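PDB 3P4G: antifreeze protein from Marinomonas primoryensis, which probably binds ice through a right-handed, calcium-dependent beta-helix, acting as a hyperactive antifreeze protein in an Antarctic bacterium. Local coordinates for residues V59-V65 with L86-V92; V111-V115 with S131-D135; V168-V172 with S190-L194. One frame throughout, in Å; residues are numbered along the deposited sequence.

Interaction 1. Residues V59-V65 with L86-V92; sequences VSIDGNV and LYVAGDV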
# COMPACT_ATOMS: atom_id res chain seq x y z
N VAL A 59 13.20 21.34 -9.90
CA VAL A 59 14.54 21.03 -9.36
C VAL A 59 14.99 19.65 -9.90
O VAL A 59 14.22 18.67 -9.87
CB VAL A 59 14.54 21.01 -7.81
CG1 VAL A 59 15.91 20.51 -7.34
CG2 VAL A 59 14.22 22.39 -7.20
N SER A 60 16.23 19.58 -10.40
CA SER A 60 16.75 18.36 -10.99
C SER A 60 18.16 18.18 -10.46
O SER A 60 19.00 19.07 -10.58
CB SER A 60 16.77 18.44 -12.52
OG SER A 60 15.50 18.77 -13.03
N ILE A 61 18.39 17.03 -9.86
CA ILE A 61 19.64 16.70 -9.14
C ILE A 61 20.13 15.38 -9.70
O ILE A 61 19.40 14.37 -9.68
CB ILE A 61 19.33 16.58 -7.57
CG1 ILE A 61 18.88 17.93 -6.97
CG2 ILE A 61 20.52 16.01 -6.75
CD1 ILE A 61 17.92 17.82 -5.80
N ASP A 62 21.35 15.35 -10.24
CA ASP A 62 21.85 14.10 -10.81
C ASP A 62 22.50 13.23 -9.73
O ASP A 62 22.68 12.02 -9.93
CB ASP A 62 22.90 14.41 -11.86
CG ASP A 62 22.32 15.13 -13.05
OD1 ASP A 62 21.12 14.92 -13.35
OD2 ASP A 62 23.10 15.84 -13.70
N GLY A 63 22.89 13.85 -8.62
CA GLY A 63 23.50 13.14 -7.49
C GLY A 63 22.50 12.80 -6.40
O GLY A 63 21.32 12.50 -6.68
N ASN A 64 22.96 12.90 -5.15
CA ASN A 64 22.16 12.52 -3.97
C ASN A 64 21.67 13.75 -3.23
O ASN A 64 22.35 14.78 -3.22
CB ASN A 64 23.02 11.70 -2.99
CG ASN A 64 23.60 10.48 -3.63
OD1 ASN A 64 22.90 9.75 -4.33
ND2 ASN A 64 24.90 10.21 -3.37
N VAL A 65 20.51 13.64 -2.59
CA VAL A 65 20.15 14.59 -1.55
C VAL A 65 20.75 14.03 -0.27
O VAL A 65 20.32 12.97 0.26
CB VAL A 65 18.61 14.75 -1.41
CG1 VAL A 65 18.26 15.71 -0.24
CG2 VAL A 65 18.05 15.19 -2.75
N LEU A 86 10.14 17.71 -9.04
CA LEU A 86 11.47 17.31 -8.56
C LEU A 86 11.95 16.06 -9.22
O LEU A 86 11.19 15.09 -9.38
CB LEU A 86 11.44 17.16 -7.02
CG LEU A 86 12.68 16.50 -6.39
CD1 LEU A 86 13.92 17.39 -6.64
CD2 LEU A 86 12.43 16.33 -4.87
N TYR A 87 13.22 16.09 -9.67
CA TYR A 87 13.85 14.89 -10.19
C TYR A 87 15.13 14.70 -9.38
O TYR A 87 15.89 15.65 -9.21
CB TYR A 87 14.18 15.08 -11.66
CG TYR A 87 15.03 13.94 -12.21
CD1 TYR A 87 14.44 12.72 -12.56
CD2 TYR A 87 16.40 14.09 -12.39
CE1 TYR A 87 15.22 11.68 -13.06
CE2 TYR A 87 17.18 13.06 -12.91
CZ TYR A 87 16.59 11.87 -13.25
OH TYR A 87 17.36 10.83 -13.73
N VAL A 88 15.33 13.52 -8.83
CA VAL A 88 16.62 13.12 -8.21
C VAL A 88 17.11 11.79 -8.85
O VAL A 88 16.39 10.78 -8.75
CB VAL A 88 16.46 12.93 -6.68
CG1 VAL A 88 17.79 12.42 -6.12
CG2 VAL A 88 16.03 14.22 -5.99
N ALA A 89 18.29 11.76 -9.48
CA ALA A 89 18.80 10.53 -10.10
C ALA A 89 19.44 9.57 -9.10
O ALA A 89 19.51 8.38 -9.35
CB ALA A 89 19.82 10.88 -11.19
N GLY A 90 19.94 10.12 -7.98
CA GLY A 90 20.60 9.34 -6.94
C GLY A 90 19.67 8.96 -5.82
O GLY A 90 18.46 8.74 -6.05
N ASP A 91 20.23 8.92 -4.60
CA ASP A 91 19.50 8.50 -3.41
C ASP A 91 19.08 9.75 -2.63
O ASP A 91 19.65 10.83 -2.80
CB ASP A 91 20.40 7.64 -2.51
CG ASP A 91 20.82 6.33 -3.18
OD1 ASP A 91 20.06 5.81 -4.02
OD2 ASP A 91 21.90 5.79 -2.83
N VAL A 92 18.12 9.56 -1.76
CA VAL A 92 17.63 10.63 -0.90
C VAL A 92 17.90 10.20 0.52
O VAL A 92 17.33 9.20 1.00
CB VAL A 92 16.14 10.90 -1.11
CG1 VAL A 92 15.63 11.88 -0.06
CG2 VAL A 92 15.90 11.47 -2.50
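Backbone bonds join Val59-Ile61 to Leu86-Val88 as neighbouring parallel strands, their axes 4.7 Å apart and only 2° from exactly parallel. Tyr87 is gripped at both polar backbone atoms: its N donates to Val59 O and its O accepts from Ile61 N. Ala89 N then closes on Ile61 O. The pairing resumes beyond a turn, where Val65 N meets Asp91 O at 2.9 Å; a weak bond from Gly90 N to Gly63 O lies between. Gly90 suits this place because a beta carbon would run into both Gly63 O and Asn64 OD1.

The chief side-chain bond belongs to Asn64. Its CG stands anti to the carbonyl carbon (chi1 -58°), which carries OD1 to Asp91 N at 2.8 Å along an almost straight N-H line of 178°. It belongs to a row of side-chain-to-backbone bonds along a right-handed beta-helix, much like the asparagine ladders of other parallel beta-helices: Asn45 OD1 takes the N-H of Asn64, and Asp91 OD1 takes that of Asp110, so the same bond recurs over these successive coils. A leucine in place of Asn64 would probably leave the Asp91 N-H without its acceptor and the turn around Gly90 less firmly fixed.

Apolar contacts fill the inner face. Val59 and Leu86 lie side by side, CG1 to CD1 at 3.8 Å, while Ile61 CD1 reaches both Leu86 CD1 and Val88 CG2, each at 4.1 Å. Val65 comes to Val88 at about a right angle, CG2 to CG2 at 3.9 Å, and Leu77 of strand 77-78 packs against Ile61, Val65 and Leu86. Branched, apolar residues suit this core. On the outer face, by contrast, stand Ser60 and Tyr87, and Asp62 OD1 lies at the tyrosine's edge, 4.4 Å from CE2.

Interaction 2. Residues V111-V115 with S131-D135; sequences VSAAV and SGDLD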
# COMPACT_ATOMS: atom_id res chain seq x y z
N VAL A 111 15.42 5.70 -0.93
CA VAL A 111 15.06 6.80 -0.08
C VAL A 111 15.17 6.30 1.34
O VAL A 111 14.45 5.38 1.73
CB VAL A 111 13.61 7.26 -0.35
CG1 VAL A 111 13.12 8.27 0.83
CG2 VAL A 111 13.53 7.90 -1.73
N SER A 112 16.01 6.96 2.14
CA SER A 112 16.24 6.57 3.54
C SER A 112 15.88 7.71 4.52
O SER A 112 16.21 7.64 5.70
CB SER A 112 17.69 6.11 3.72
OG SER A 112 18.64 7.15 3.42
N ALA A 113 15.28 8.78 4.00
CA ALA A 113 14.87 9.90 4.84
C ALA A 113 13.38 10.10 4.65
O ALA A 113 12.77 9.56 3.73
CB ALA A 113 15.64 11.17 4.42
N ALA A 114 12.77 10.92 5.51
CA ALA A 114 11.35 11.15 5.36
C ALA A 114 10.99 11.89 4.06
O ALA A 114 11.78 12.70 3.54
CB ALA A 114 10.84 11.94 6.53
N VAL A 115 9.81 11.59 3.51
CA VAL A 115 9.32 12.32 2.33
C VAL A 115 7.89 12.73 2.64
O VAL A 115 7.09 11.86 3.03
CB VAL A 115 9.28 11.44 1.08
CG1 VAL A 115 8.60 12.18 -0.08
CG2 VAL A 115 10.71 11.01 0.70
N SER A 131 12.96 3.35 2.79
CA SER A 131 13.30 3.02 4.20
C SER A 131 13.18 4.22 5.14
O SER A 131 13.54 4.11 6.31
CB SER A 131 14.69 2.37 4.35
OG SER A 131 15.73 3.20 3.85
N GLY A 132 12.71 5.36 4.63
CA GLY A 132 12.32 6.49 5.50
C GLY A 132 10.80 6.54 5.46
O GLY A 132 10.19 5.89 4.59
N ASP A 133 10.18 7.27 6.37
CA ASP A 133 8.73 7.32 6.43
C ASP A 133 8.19 8.26 5.40
O ASP A 133 8.61 9.40 5.34
CB ASP A 133 8.24 7.84 7.80
CG ASP A 133 8.54 6.88 8.93
OD1 ASP A 133 8.84 5.67 8.72
OD2 ASP A 133 8.45 7.33 10.08
N LEU A 134 7.27 7.76 4.59
CA LEU A 134 6.61 8.61 3.61
C LEU A 134 5.21 8.99 4.01
O LEU A 134 4.39 8.13 4.50
CB LEU A 134 6.57 7.85 2.26
CG LEU A 134 6.09 8.71 1.06
CD1 LEU A 134 6.75 8.17 -0.18
CD2 LEU A 134 4.65 8.59 0.82
N ASP A 135 4.87 10.28 3.81
CA ASP A 135 3.49 10.72 4.01
C ASP A 135 3.01 11.43 2.76
O ASP A 135 3.59 12.45 2.38
CB ASP A 135 3.38 11.66 5.23
CG ASP A 135 1.94 11.80 5.70
OD1 ASP A 135 1.62 11.60 6.92
OD2 ASP A 135 1.09 11.99 4.86
O HOH W 1 16.10 2.64 1.41
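Val115 and Leu134 make the buried part of this contact, with Val115 CB 4.2 Å from Leu134 CG. The leucine has CG anti to its backbone N (chi1 -171°), which lays it beside Val115 O and into the core, where Val124 and Ile126 also touch it. Two backbone bonds hold the pair in parallel register: Val115 N donates to Asp133 O, and Asp135 N to Val115 O at 2.8 Å. The tight part lies just before, where the backbones come close because Gly132 has no side chain; its CA sits 3.6 Å from Ala113 O, and a beta carbon there would collide with that oxygen. Ala114 CA makes a CA-H...O contact of 3.3 Å with Asp133 O.

Ser112 and Ser131, by contrast, are exposed, and small, polar serines suit this wet edge. Val111 is itself buried, but water reaches its O, donating at 3.2 Å; the link of that water to Ser131 OG is unusually short and the serine has two conformers, so it is doubtful. Val111 O also takes the Ser131 N-H at 2.7 Å, nearly head-on, and a weak second bond from Gly132 N. The aspartates turn outward to backbone groups of later residues, Asp133 to Ala152 N and Asp135 to Gly137 N. The arrangement is that of a right-handed parallel beta-helix, its coils stacked in register, with calcium bound between successive coils through residues such as Gly118, Asp122 and Ala136.

Interaction 3. Residues V168-V172 with S190-L194; sequences VSGIV and SGKVL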
# COMPACT_ATOMS: atom_id res chain seq x y z
N VAL A 168 6.33 -5.58 1.25
CA VAL A 168 6.02 -4.64 2.35
C VAL A 168 6.57 -5.27 3.63
O VAL A 168 6.15 -6.36 4.04
CB VAL A 168 4.51 -4.43 2.50
CG1 VAL A 168 4.22 -3.54 3.73
CG2 VAL A 168 3.87 -3.78 1.25
N SER A 169 7.47 -4.55 4.29
CA SER A 169 7.99 -4.98 5.59
C SER A 169 7.60 -3.96 6.64
O SER A 169 7.60 -4.27 7.85
CB SER A 169 9.51 -5.15 5.55
OG SER A 169 9.92 -6.31 4.79
N GLY A 170 7.29 -2.73 6.23
CA GLY A 170 6.80 -1.70 7.15
C GLY A 170 5.27 -1.67 7.25
O GLY A 170 4.58 -2.68 6.96
N ILE A 171 4.74 -0.55 7.73
CA ILE A 171 3.30 -0.41 7.92
C ILE A 171 2.74 0.60 6.91
O ILE A 171 3.09 1.80 6.96
CB ILE A 171 2.95 0.03 9.39
CG1 ILE A 171 3.36 -1.09 10.37
CG2 ILE A 171 1.46 0.24 9.51
CD1 ILE A 171 3.40 -0.72 11.82
N VAL A 172 1.89 0.11 6.00
CA VAL A 172 1.19 0.95 5.00
C VAL A 172 -0.21 1.26 5.54
O VAL A 172 -0.96 0.34 5.94
CB VAL A 172 1.07 0.19 3.66
CG1 VAL A 172 0.14 0.90 2.66
CG2 VAL A 172 2.43 -0.02 3.04
N SER A 190 6.49 -8.81 9.28
CA SER A 190 6.48 -7.55 10.03
C SER A 190 5.58 -6.49 9.36
O SER A 190 5.29 -5.43 9.96
CB SER A 190 7.91 -7.00 10.14
OG SER A 190 8.42 -6.69 8.82
N GLY A 191 5.17 -6.78 8.12
CA GLY A 191 4.50 -5.76 7.25
C GLY A 191 3.01 -5.77 7.47
O GLY A 191 2.41 -6.81 7.85
N LYS A 192 2.38 -4.62 7.21
CA LYS A 192 0.93 -4.48 7.30
C LYS A 192 0.44 -3.60 6.18
O LYS A 192 1.12 -2.61 5.82
CB LYS A 192 0.52 -3.85 8.61
CG LYS A 192 1.02 -4.66 9.82
CD LYS A 192 0.33 -4.23 11.11
CE LYS A 192 1.09 -4.79 12.32
NZ LYS A 192 1.15 -6.30 12.32
N VAL A 193 -0.77 -3.88 5.70
CA VAL A 193 -1.45 -2.95 4.76
C VAL A 193 -2.82 -2.74 5.35
O VAL A 193 -3.60 -3.69 5.44
CB VAL A 193 -1.57 -3.45 3.32
CG1 VAL A 193 -2.47 -2.48 2.44
CG2 VAL A 193 -0.19 -3.57 2.69
N LEU A 194 -3.05 -1.50 5.80
CA LEU A 194 -4.31 -1.08 6.43
C LEU A 194 -4.97 -0.13 5.47
O LEU A 194 -4.44 0.96 5.21
CB LEU A 194 -3.96 -0.40 7.79
CG LEU A 194 -2.97 -1.20 8.64
CD1 LEU A 194 -2.60 -0.40 9.96
CD2 LEU A 194 -3.57 -2.56 8.99
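Ser190 tucks OG between its backbone N and carbonyl carbon (chi1 63°), which aims the hydroxyl at Ser169 across the turn. There OG donates to Ser169 O at 2.7 Å, in the carbonyl plane and on a lone pair. Ser169 holds its own OG anti to its carbonyl carbon (chi1 -72°), where it is engaged by Asn188 ND2. Gly191 follows: its CA comes to 3.1 Å from Gly170 O, and a side chain there would strike Val168 O.

Beyond the turn the chains become parallel strands. Gly170 O accepts from Lys192 N, Lys192 O from Val172 N at 2.8 Å, and Val172 O from Leu194 N. Valines, short and branched, fit the buried inner face, where Val172 CB meets Val193 CG2 at 4.1 Å and Val168 CG2 approaches the same methyl. Lys192 points to the opposite face, and its NZ reaches on to a salt bridge with Glu211 in the following coil.

The outer face is thus mixed, with Ile171 beside Lys192, while valines fill the inside. The chemistry implies a divided joint: backbone bonds between the strands set the register, the Ser190 bond ties the turn, and valine methyls pack within.

Overall arrangement
The three contacts are coil-to-coil joints met in sequence along one beta-helix. Interactions 1 and 2 touch directly: Val92 O probably accepts from Ser112 N at 2.8 Å, and Val92 packs on Val111; the centres of interactions 1 and 2 are 14 Å apart. Interaction 3 lies farther along, its centre 14 Å from that of interaction 2 and 27 Å from that of interaction 1; its nearest atoms are about 7 Å from interaction 2. Interactions 2 and 3 share a row of parallel strands. Calcium ions bound between successive coils lie about 7 to 9 Å from the side chains of Val59, Asp135 and Leu194, while a magnesium ion lies about 7 Å from that of Ser169.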